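Local coordinates for protein trimethylamine-N-oxide reductase (Haemophilus influenzae, PDB 7L5I) that probably reduces S- or N-oxides such as trimethylamine N-oxide at a molybdenum centre held by two molybdopterin guanine dinucleotides, at residues A[197-200]-A[201-204]; A[600-604]-A[605-609]; A[547-551]-A[552-556]. All blocks are in the same frame, centred on the assembly; numbering follows the deposited sequence.

In the fold
Three helical turns lie in the outer part of this molybdoenzyme, 25 Å or more from the centre of the chain; interaction 1 is buried, 2 and 3 are at the surface. Along the chain interaction 1 comes first, at the start of helix 199-205; interaction 3 follows, where helix 540-550 meets 554-558; interaction 2 is last, entering helix 604-608. Interactions 1 and 2, centres 11 Å apart, touch through probable hydrogen bonds, Ser-198 OG to Lys-607 O (2.7 Å) and Ser-198 N to Trp-609 O (2.9 Å), joining the start of helix 199-205 to residues 605-609, some 400 positions on. Interaction 3 lies 51 and 46 Å away between centres, beside helices 114-131 and 153-163.

Interaction 1: A[197-200]-A[201-204]; sequences TSWE and SILE
The N-cap and first turn of helix 199-205, which leads into the central strand 208-212 of a five-stranded parallel sheet, hold this contact. Ser-198 is the N-cap: its OG accepts the backbone N-H of Glu-200 at 3.0 Å, and chi1 of 171° turns that hydroxyl away from its own N and back over the first turn. The same oxygen also bonds to Lys-607 O, tying the cap to helix 604-608. Ser-198 O takes the N-H of Ile-202 in the carbonyl plane, with a weak second bond from Ser-201 N; Trp-199 O then receives Leu-203 N at 2.9 Å and an N-H...O angle of 167°.

On the inner side, Trp-199 swings its indole over the following turn. In the conformer described here, one of two for Ile-202, the CG2 branch comes obliquely to the benzo part of the ring, 3.6 Å from CZ3, while Leu-203 CD2 approaches CE3 at 4.2 Å. The indole is boxed in further by aromatic partners: it stacks with Tyr-234 and meets Phe-235 edge-to-face, both on helix 230-240, and meets Tyr-386 of a loop edge-to-face as well. The Trp-199 side chain is about 14 Å from a bound MGD, well short of direct contact.

Glu-200 bends at chi2 (-65°), bringing OE1 to 3.9 Å from Leu-203 CD1, the two chains crossing at a slant, while OE2 bonds to Tyr-234 OH. Just before the cap, Thr-197 OG1 bonds to Arg-611 N, and its methyl CG2 lies 3.8 Å from Ser-201 OG.

Interaction 2: A[600-604]-A[605-609]; sequences FEAGE and AAKKW
Gly-603 O accepts the N-H of Lys-607 at 3.0 Å, nearly along the C=O axis and with an N-H...O angle of 157°. This bond closes the first turn of helix 604-608, for which Gly-603 is the N-cap residue. One step on, Lys-608 N gives only a weak bond to Glu-604 O.

Glu-604 stands between the two lysines. A bend at chi2 (-51°) lays the carboxylate against aliphatic parts of both: OE1 is 3.7 Å from Lys-608 CE, and OE2 is 4.0 Å from Lys-607 CD. The ammonium of Lys-607 stops 4.2 Å from OE2, beyond salt-bridge range. The extended Lys-607 chain runs back past the N-cap, passing Gly-603 O and bringing CE to 3.5 Å from Ala-602 O. Nearby, Ala-602 CB and Ala-606 CB make a loose apolar contact at 4.5 Å, and Ala-602 also rests on Pro-394.

With charged groups near one another but none joined directly, the attraction between Glu-604 and its lysines is probably modest and screened by solvent; an acidic group in the first turn would also be favourable to the helix dipole.

Interaction 3: A[547-551]-A[552-556]; sequences LAKRA and GVEEQ
Ala-548 O receives the N-H of Val-553 at 2.9 Å, a straight bond with an N-H...O angle of 168°, although the donor sits above the carbonyl plane. The weak bond from Ala-551 N reaches the same oxygen, which therefore gathers donors from the closing turn. Beside it, Gly-552 N bonds to Lys-549 O at 3.1 Å from well above that carbonyl, 72° out of its plane. Gly-552 makes this reversal with a positive phi of 81°, a conformation that glycine adopts readily.

The bonds carry Val-553 back against the helix end. Its CG2, placed between the backbone N and the carbonyl carbon, rests 4.0 Å from Ala-548 CB and 4.2 Å from Ala-551 CB, forming a small apolar patch. Val-553 extends the patch to Ala-163 and Thr-164, at the end of helix 153-163.

On the outer side, Lys-549 and Glu-554 lie side by side and point the same way. Glu-554 OE1 touches the aliphatic base of the lysine, 3.7 Å from CG, but Lys-549 NZ curls away through bends at chi3 and chi4 and ends 6.5 Å from that oxygen. A carboxylate oxygen thus rests against lysine methylenes, and no salt bridge forms. Arg-550 turns to the other flank, where it pairs with Glu-546 and with Asp-119 of helix 114-131.

The bonds from Val-553 N to Ala-548 O and from Gly-552 N to Lys-549 O, with the positive phi of Gly-552, make a Schellman motif that ends helix 540-550, with Val-553 serving at once as the N-cap of helix 554-558: a tight helix-to-helix turn.

Interaction 1: A[197-200]-A[201-204]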
ATOM      1  N   THR A 197       8.111  14.297 -12.619  1.00 12.51           N
ATOM      2  CA  THR A 197       8.920  15.466 -12.878  1.00 11.64           C
ATOM      3  C   THR A 197       9.961  15.638 -11.788  1.00 12.73           C
ATOM      4  O   THR A 197       9.668  15.504 -10.598  1.00 12.63           O
ATOM      5  CB  THR A 197       8.056  16.712 -12.975  1.00 13.08           C
ATOM      6  OG1 THR A 197       7.323  16.648 -14.204  1.00 14.73           O
ATOM      7  CG2 THR A 197       8.933  17.969 -12.949  1.00 14.05           C
ATOM      8  N   SER A 198      11.178  15.948 -12.208  1.00 13.50           N
ATOM      9  CA  SER A 198      12.283  16.075 -11.272  1.00 12.61           C
ATOM     10  C   SER A 198      11.956  16.998 -10.109  1.00 11.62           C
ATOM     11  O   SER A 198      11.496  18.129 -10.286  1.00 13.05           O
ATOM     12  CB  SER A 198      13.526  16.613 -11.969  1.00 14.74           C
ATOM     13  OG  SER A 198      14.528  16.915 -11.006  1.00 14.72           O
ATOM     14  N   TRP A 199      12.317  16.544  -8.913  1.00 11.90           N
ATOM     15  CA  TRP A 199      12.214  17.416  -7.741  1.00 13.21           C
ATOM     16  C   TRP A 199      13.057  18.682  -7.886  1.00 14.79           C
ATOM     17  O   TRP A 199      12.710  19.713  -7.322  1.00 15.20           O
ATOM     18  CB  TRP A 199      12.649  16.660  -6.484  1.00 15.39           C
ATOM     19  CG  TRP A 199      11.520  16.292  -5.558  1.00 14.04           C
ATOM     20  CD1 TRP A 199      11.074  15.035  -5.257  1.00 15.05           C
ATOM     21  CD2 TRP A 199      10.691  17.204  -4.818  1.00 13.78           C
ATOM     22  NE1 TRP A 199      10.020  15.115  -4.362  1.00 15.23           N
ATOM     23  CE2 TRP A 199       9.786  16.433  -4.071  1.00 14.31           C
ATOM     24  CE3 TRP A 199      10.653  18.599  -4.698  1.00 11.15           C
ATOM     25  CZ2 TRP A 199       8.828  17.020  -3.227  1.00 13.66           C
ATOM     26  CZ3 TRP A 199       9.721  19.173  -3.844  1.00 16.84           C
ATOM     27  CH2 TRP A 199       8.816  18.383  -3.146  1.00 15.97           C
ATOM     28  N   GLU A 200      14.178  18.633  -8.620  1.00 13.17           N
ATOM     29  CA  GLU A 200      14.929  19.869  -8.830  1.00 15.85           C
ATOM     30  C   GLU A 200      14.108  20.878  -9.624  1.00 17.50           C
ATOM     31  O   GLU A 200      14.212  22.092  -9.390  1.00 19.10           O
ATOM     32  CB  GLU A 200      16.251  19.593  -9.551  1.00 14.79           C
ATOM     33  CG  GLU A 200      17.222  18.728  -8.739  1.00 17.39           C
ATOM     34  CD  GLU A 200      17.726  19.400  -7.448  1.00 30.32           C
ATOM     35  OE1 GLU A 200      17.584  20.635  -7.302  1.00 32.27           O
ATOM     36  OE2 GLU A 200      18.286  18.686  -6.581  1.00 29.13           O
ATOM     37  N   SER A 201      13.279  20.401 -10.547  1.00 15.97           N
ATOM     38  CA  SER A 201      12.382  21.289 -11.285  1.00 14.36           C
ATOM     39  C   SER A 201      11.316  21.882 -10.368  1.00 16.20           C
ATOM     40  O   SER A 201      10.970  23.059 -10.498  1.00 19.14           O
ATOM     41  CB  SER A 201      11.759  20.513 -12.442  1.00 18.62           C
ATOM     42  OG  SER A 201      10.843  21.273 -13.214  1.00 20.32           O
ATOM     43  N   ILE A 202      10.758  21.068  -9.458  1.00 16.85           N
ATOM     44  CA  ILE A 202       9.787  21.582  -8.495  0.50 14.83           C
ATOM     45  C   ILE A 202      10.434  22.675  -7.637  1.00 16.29           C
ATOM     46  O   ILE A 202       9.881  23.767  -7.461  1.00 16.54           O
ATOM     47  CB  ILE A 202       9.252  20.447  -7.601  0.50 15.23           C
ATOM     48  CG1 ILE A 202       8.642  19.297  -8.415  0.50 19.37           C
ATOM     49  CG2 ILE A 202       8.215  20.980  -6.603  0.50 17.47           C
ATOM     50  CD1 ILE A 202       7.674  19.716  -9.457  0.50 20.81           C
ATOM     51  N   LEU A 203      11.615  22.385  -7.088  1.00 16.10           N
ATOM     52  CA  LEU A 203      12.254  23.343  -6.191  1.00 16.18           C
ATOM     53  C   LEU A 203      12.483  24.671  -6.887  1.00 20.05           C
ATOM     54  O   LEU A 203      12.285  25.732  -6.305  1.00 19.66           O
ATOM     55  CB  LEU A 203      13.591  22.789  -5.697  1.00 17.25           C
ATOM     56  CG  LEU A 203      13.652  21.639  -4.708  1.00 22.25           C
ATOM     57  CD1 LEU A 203      15.110  21.348  -4.352  1.00 26.61           C
ATOM     58  CD2 LEU A 203      12.868  21.979  -3.467  1.00 24.91           C
ATOM     59  N   GLU A 204      12.901  24.621  -8.142  1.00 16.85           N
ATOM     60  CA  GLU A 204      13.258  25.808  -8.892  1.00 20.52           C
ATOM     61  C   GLU A 204      12.035  26.545  -9.409  1.00 21.54           C
ATOM     62  O   GLU A 204      12.011  27.782  -9.407  1.00 21.58           O
ATOM     63  CB  GLU A 204      14.177  25.363 -10.043  1.00 25.66           C
ATOM     64  CG  GLU A 204      14.641  26.444 -10.971  1.00 45.58           C
ATOM     65  CD  GLU A 204      15.565  25.894 -12.049  1.00 67.46           C
ATOM     66  OE1 GLU A 204      15.285  24.795 -12.575  1.00 61.21           O
ATOM     67  OE2 GLU A 204      16.580  26.553 -12.358  1.00 71.95           O
TER

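Interaction 2: A[600-604]-A[605-609]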
ATOM      1  N   PHE A 600      25.425   5.789  -6.970  1.00 15.77           N
ATOM      2  CA  PHE A 600      25.481   6.382  -8.297  1.00 14.32           C
ATOM      3  C   PHE A 600      25.064   7.843  -8.194  1.00 20.07           C
ATOM      4  O   PHE A 600      24.493   8.270  -7.196  1.00 19.73           O
ATOM      5  CB  PHE A 600      24.535   5.664  -9.256  1.00 14.29           C
ATOM      6  CG  PHE A 600      24.772   4.190  -9.380  1.00 20.55           C
ATOM      7  CD1 PHE A 600      25.976   3.699  -9.865  1.00 20.11           C
ATOM      8  CD2 PHE A 600      23.787   3.291  -9.042  1.00 18.69           C
ATOM      9  CE1 PHE A 600      26.188   2.342  -9.988  1.00 17.05           C
ATOM     10  CE2 PHE A 600      23.997   1.937  -9.166  1.00 19.82           C
ATOM     11  CZ  PHE A 600      25.207   1.462  -9.644  1.00 18.61           C
ATOM     12  N   GLU A 601      25.297   8.598  -9.266  1.00 21.51           N
ATOM     13  CA  GLU A 601      24.969  10.015  -9.312  1.00 25.59           C
ATOM     14  C   GLU A 601      23.977  10.283 -10.434  1.00 20.96           C
ATOM     15  O   GLU A 601      23.985   9.601 -11.453  1.00 19.33           O
ATOM     16  CB  GLU A 601      26.221  10.877  -9.533  1.00 30.86           C
ATOM     17  CG  GLU A 601      27.201  10.877  -8.382  1.00 37.81           C
ATOM     18  CD  GLU A 601      28.492  11.592  -8.737  1.00 72.98           C
ATOM     19  OE1 GLU A 601      28.893  11.545  -9.924  1.00 67.11           O
ATOM     20  OE2 GLU A 601      29.103  12.206  -7.834  1.00 70.83           O
ATOM     21  N   ALA A 602      23.115  11.278 -10.228  1.00 21.33           N
ATOM     22  CA  ALA A 602      22.200  11.728 -11.273  1.00 19.25           C
ATOM     23  C   ALA A 602      22.859  12.801 -12.134  1.00 19.73           C
ATOM     24  O   ALA A 602      23.491  13.725 -11.620  1.00 22.34           O
ATOM     25  CB  ALA A 602      20.929  12.300 -10.662  1.00 18.59           C
ATOM     26  N   GLY A 603      22.667  12.692 -13.439  1.00 18.47           N
ATOM     27  CA  GLY A 603      23.164  13.682 -14.372  1.00 19.83           C
ATOM     28  C   GLY A 603      22.199  14.828 -14.610  1.00 20.34           C
ATOM     29  O   GLY A 603      21.071  14.875 -14.106  1.00 17.30           O
ATOM     30  N   GLU A 604      22.646  15.752 -15.459  1.00 17.53           N
ATOM     31  CA  GLU A 604      21.862  16.952 -15.709  1.00 20.06           C
ATOM     32  C   GLU A 604      20.534  16.630 -16.384  1.00 16.07           C
ATOM     33  O   GLU A 604      19.518  17.266 -16.077  1.00 17.52           O
ATOM     34  CB  GLU A 604      22.666  17.940 -16.551  1.00 24.02           C
ATOM     35  CG  GLU A 604      23.596  18.818 -15.726  1.00 33.58           C
ATOM     36  CD  GLU A 604      22.874  19.488 -14.560  1.00 48.09           C
ATOM     37  OE1 GLU A 604      21.687  19.862 -14.716  1.00 52.48           O
ATOM     38  OE2 GLU A 604      23.481  19.602 -13.474  1.00 46.85           O
ATOM     39  N   ALA A 605      20.496  15.633 -17.271  1.00 15.64           N
ATOM     40  CA  ALA A 605      19.226  15.337 -17.933  1.00 17.83           C
ATOM     41  C   ALA A 605      18.173  14.884 -16.920  1.00 17.37           C
ATOM     42  O   ALA A 605      17.032  15.367 -16.926  1.00 16.54           O
ATOM     43  CB  ALA A 605      19.412  14.285 -19.010  1.00 20.31           C
ATOM     44  N   ALA A 606      18.548  13.971 -16.026  1.00 16.40           N
ATOM     45  CA  ALA A 606      17.604  13.514 -15.006  1.00 14.36           C
ATOM     46  C   ALA A 606      17.194  14.648 -14.078  1.00 15.25           C
ATOM     47  O   ALA A 606      16.038  14.710 -13.637  1.00 16.23           O
ATOM     48  CB  ALA A 606      18.225  12.372 -14.212  1.00 16.55           C
ATOM     49  N   LYS A 607      18.123  15.538 -13.729  1.00 13.49           N
ATOM     50  CA  LYS A 607      17.761  16.626 -12.824  1.00 13.31           C
ATOM     51  C   LYS A 607      16.786  17.598 -13.475  1.00 14.12           C
ATOM     52  O   LYS A 607      16.034  18.278 -12.774  1.00 15.38           O
ATOM     53  CB  LYS A 607      19.013  17.364 -12.363  1.00 18.54           C
ATOM     54  CG  LYS A 607      19.832  16.595 -11.349  1.00 17.49           C
ATOM     55  CD  LYS A 607      21.188  17.236 -11.160  1.00 25.69           C
ATOM     56  CE  LYS A 607      21.993  16.532 -10.087  1.00 38.28           C
ATOM     57  NZ  LYS A 607      23.402  17.000 -10.133  1.00 45.69           N
ATOM     58  N   LYS A 608      16.772  17.665 -14.808  1.00 14.90           N
ATOM     59  CA  LYS A 608      15.905  18.595 -15.520  1.00 15.98           C
ATOM     60  C   LYS A 608      14.666  17.942 -16.128  1.00 16.45           C
ATOM     61  O   LYS A 608      13.906  18.626 -16.822  1.00 16.33           O
ATOM     62  CB  LYS A 608      16.712  19.269 -16.647  1.00 18.63           C
ATOM     63  CG  LYS A 608      17.815  20.183 -16.109  1.00 27.70           C
ATOM     64  CD  LYS A 608      18.813  20.501 -17.206  1.00 49.89           C
ATOM     65  CE  LYS A 608      19.516  21.824 -16.972  1.00 54.65           C
ATOM     66  NZ  LYS A 608      19.620  22.547 -18.266  1.00 58.32           N
ATOM     67  N   TRP A 609      14.447  16.657 -15.901  1.00 14.95           N
ATOM     68  CA  TRP A 609      13.408  15.939 -16.623  1.00 15.14           C
ATOM     69  C   TRP A 609      12.015  16.370 -16.184  1.00 15.09           C
ATOM     70  O   TRP A 609      11.710  16.442 -14.985  1.00 14.50           O
ATOM     71  CB  TRP A 609      13.566  14.428 -16.438  1.00 14.50           C
ATOM     72  CG  TRP A 609      12.626  13.666 -17.312  1.00 16.78           C
ATOM     73  CD1 TRP A 609      12.689  13.526 -18.673  1.00 18.90           C
ATOM     74  CD2 TRP A 609      11.460  12.961 -16.892  1.00 17.34           C
ATOM     75  NE1 TRP A 609      11.629  12.760 -19.123  1.00 20.13           N
ATOM     76  CE2 TRP A 609      10.861  12.404 -18.042  1.00 19.08           C
ATOM     77  CE3 TRP A 609      10.857  12.746 -15.654  1.00 14.96           C
ATOM     78  CZ2 TRP A 609       9.690  11.651 -17.982  1.00 17.78           C
ATOM     79  CZ3 TRP A 609       9.701  11.981 -15.604  1.00 15.38           C
ATOM     80  CH2 TRP A 609       9.143  11.434 -16.754  1.00 17.15           C
TER

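Interaction 3: A[547-551]-A[552-556]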
ATOM      1  N   LEU A 547      10.069 -28.251  -0.242  1.00 13.04           N
ATOM      2  CA  LEU A 547       8.843 -28.669  -0.894  1.00 12.89           C
ATOM      3  C   LEU A 547       9.104 -29.062  -2.350  1.00 15.07           C
ATOM      4  O   LEU A 547       8.522 -30.027  -2.852  1.00 14.74           O
ATOM      5  CB  LEU A 547       7.797 -27.552  -0.810  1.00 15.01           C
ATOM      6  CG  LEU A 547       7.334 -27.340   0.633  1.00 13.31           C
ATOM      7  CD1 LEU A 547       6.524 -26.043   0.727  1.00 12.39           C
ATOM      8  CD2 LEU A 547       6.491 -28.516   1.109  1.00 14.73           C
ATOM      9  N   ALA A 548       9.978 -28.319  -3.044  1.00 14.92           N
ATOM     10  CA  ALA A 548      10.297 -28.641  -4.435  1.00 14.69           C
ATOM     11  C   ALA A 548      10.920 -30.029  -4.539  1.00 17.43           C
ATOM     12  O   ALA A 548      10.596 -30.800  -5.442  1.00 16.83           O
ATOM     13  CB  ALA A 548      11.242 -27.593  -5.007  1.00 14.83           C
ATOM     14  N   LYS A 549      11.805 -30.357  -3.603  1.00 15.40           N
ATOM     15  CA  LYS A 549      12.427 -31.671  -3.593  1.00 17.56           C
ATOM     16  C   LYS A 549      11.391 -32.767  -3.432  1.00 16.75           C
ATOM     17  O   LYS A 549      11.458 -33.797  -4.103  1.00 17.55           O
ATOM     18  CB  LYS A 549      13.451 -31.749  -2.462  1.00 21.95           C
ATOM     19  CG  LYS A 549      14.250 -33.043  -2.461  1.00 30.09           C
ATOM     20  CD  LYS A 549      14.984 -33.250  -1.150  1.00 41.88           C
ATOM     21  CE  LYS A 549      14.573 -34.577  -0.518  1.00 77.13           C
ATOM     22  NZ  LYS A 549      13.125 -34.611  -0.118  1.00 64.84           N
ATOM     23  N   ARG A 550      10.427 -32.575  -2.525  1.00 17.22           N
ATOM     24  CA  ARG A 550       9.388 -33.578  -2.366  1.00 18.70           C
ATOM     25  C   ARG A 550       8.550 -33.733  -3.626  1.00 18.52           C
ATOM     26  O   ARG A 550       7.975 -34.805  -3.855  1.00 18.46           O
ATOM     27  CB  ARG A 550       8.503 -33.222  -1.169  1.00 16.42           C
ATOM     28  CG  ARG A 550       9.216 -33.398   0.145  1.00 17.45           C
ATOM     29  CD  ARG A 550       8.501 -32.692   1.292  1.00 19.21           C
ATOM     30  NE  ARG A 550       9.017 -33.154   2.583  1.00 22.63           N
ATOM     31  CZ  ARG A 550      10.190 -32.805   3.104  1.00 21.34           C
ATOM     32  NH1 ARG A 550      10.997 -31.962   2.479  1.00 22.48           N
ATOM     33  NH2 ARG A 550      10.540 -33.301   4.279  1.00 23.35           N
ATOM     34  N   ALA A 551       8.458 -32.683  -4.450  1.00 18.14           N
ATOM     35  CA  ALA A 551       7.708 -32.757  -5.700  1.00 17.65           C
ATOM     36  C   ALA A 551       8.578 -33.128  -6.893  1.00 18.19           C
ATOM     37  O   ALA A 551       8.073 -33.176  -8.017  1.00 22.26           O
ATOM     38  CB  ALA A 551       7.028 -31.419  -5.984  1.00 23.23           C
ATOM     39  N   GLY A 552       9.872 -33.344  -6.682  1.00 18.10           N
ATOM     40  CA  GLY A 552      10.750 -33.745  -7.765  1.00 22.57           C
ATOM     41  C   GLY A 552      11.245 -32.630  -8.654  1.00 24.12           C
ATOM     42  O   GLY A 552      11.760 -32.919  -9.739  1.00 23.37           O
ATOM     43  N   VAL A 553      11.146 -31.358  -8.220  1.00 15.78           N
ATOM     44  CA  VAL A 553      11.506 -30.238  -9.085  1.00 17.42           C
ATOM     45  C   VAL A 553      12.507 -29.301  -8.408  1.00 18.73           C
ATOM     46  O   VAL A 553      12.529 -28.095  -8.679  1.00 17.75           O
ATOM     47  CB  VAL A 553      10.246 -29.468  -9.526  1.00 19.98           C
ATOM     48  CG1 VAL A 553       9.291 -30.365 -10.335  1.00 20.17           C
ATOM     49  CG2 VAL A 553       9.496 -28.918  -8.322  1.00 17.42           C
ATOM     50  N   GLU A 554      13.358 -29.836  -7.536  1.00 15.34           N
ATOM     51  CA  GLU A 554      14.340 -28.984  -6.880  1.00 16.41           C
ATOM     52  C   GLU A 554      15.300 -28.345  -7.885  1.00 22.94           C
ATOM     53  O   GLU A 554      15.651 -27.165  -7.763  1.00 17.93           O
ATOM     54  CB  GLU A 554      15.120 -29.772  -5.834  1.00 19.57           C
ATOM     55  CG  GLU A 554      16.064 -28.888  -5.047  1.00 25.09           C
ATOM     56  CD  GLU A 554      17.111 -29.663  -4.288  1.00 41.12           C
ATOM     57  OE1 GLU A 554      16.804 -30.782  -3.821  1.00 51.68           O
ATOM     58  OE2 GLU A 554      18.247 -29.152  -4.175  1.00 50.92           O
ATOM     59  N   GLU A 555      15.772 -29.110  -8.876  1.00 19.69           N
ATOM     60  CA  GLU A 555      16.765 -28.539  -9.769  1.00 21.74           C
ATOM     61  C   GLU A 555      16.195 -27.372 -10.569  1.00 19.47           C
ATOM     62  O   GLU A 555      16.905 -26.382 -10.817  1.00 18.37           O
ATOM     63  CB  GLU A 555      17.312 -29.633 -10.689  1.00 24.96           C
ATOM     64  CG  GLU A 555      18.147 -30.675  -9.938  1.00 29.36           C
ATOM     65  CD  GLU A 555      17.319 -31.773  -9.241  1.00 32.11           C
ATOM     66  OE1 GLU A 555      16.072 -31.833  -9.395  1.00 24.04           O
ATOM     67  OE2 GLU A 555      17.938 -32.596  -8.532  1.00 28.64           O
ATOM     68  N   GLN A 556      14.931 -27.474 -11.000  1.00 17.91           N
ATOM     69  CA  GLN A 556      14.287 -26.356 -11.682  1.00 18.85           C
ATOM     70  C   GLN A 556      14.139 -25.170 -10.745  1.00 19.00           C
ATOM     71  O   GLN A 556      14.298 -24.018 -11.158  1.00 19.86           O
ATOM     72  CB  GLN A 556      12.908 -26.763 -12.201  1.00 25.69           C
ATOM     73  CG  GLN A 556      12.948 -27.861 -13.268  1.00 35.56           C
ATOM     74  CD  GLN A 556      12.787 -29.258 -12.697  1.00 34.92           C
ATOM     75  OE1 GLN A 556      13.430 -29.627 -11.704  1.00 27.93           O
ATOM     76  NE2 GLN A 556      11.921 -30.049 -13.323  1.00 44.28           N
TER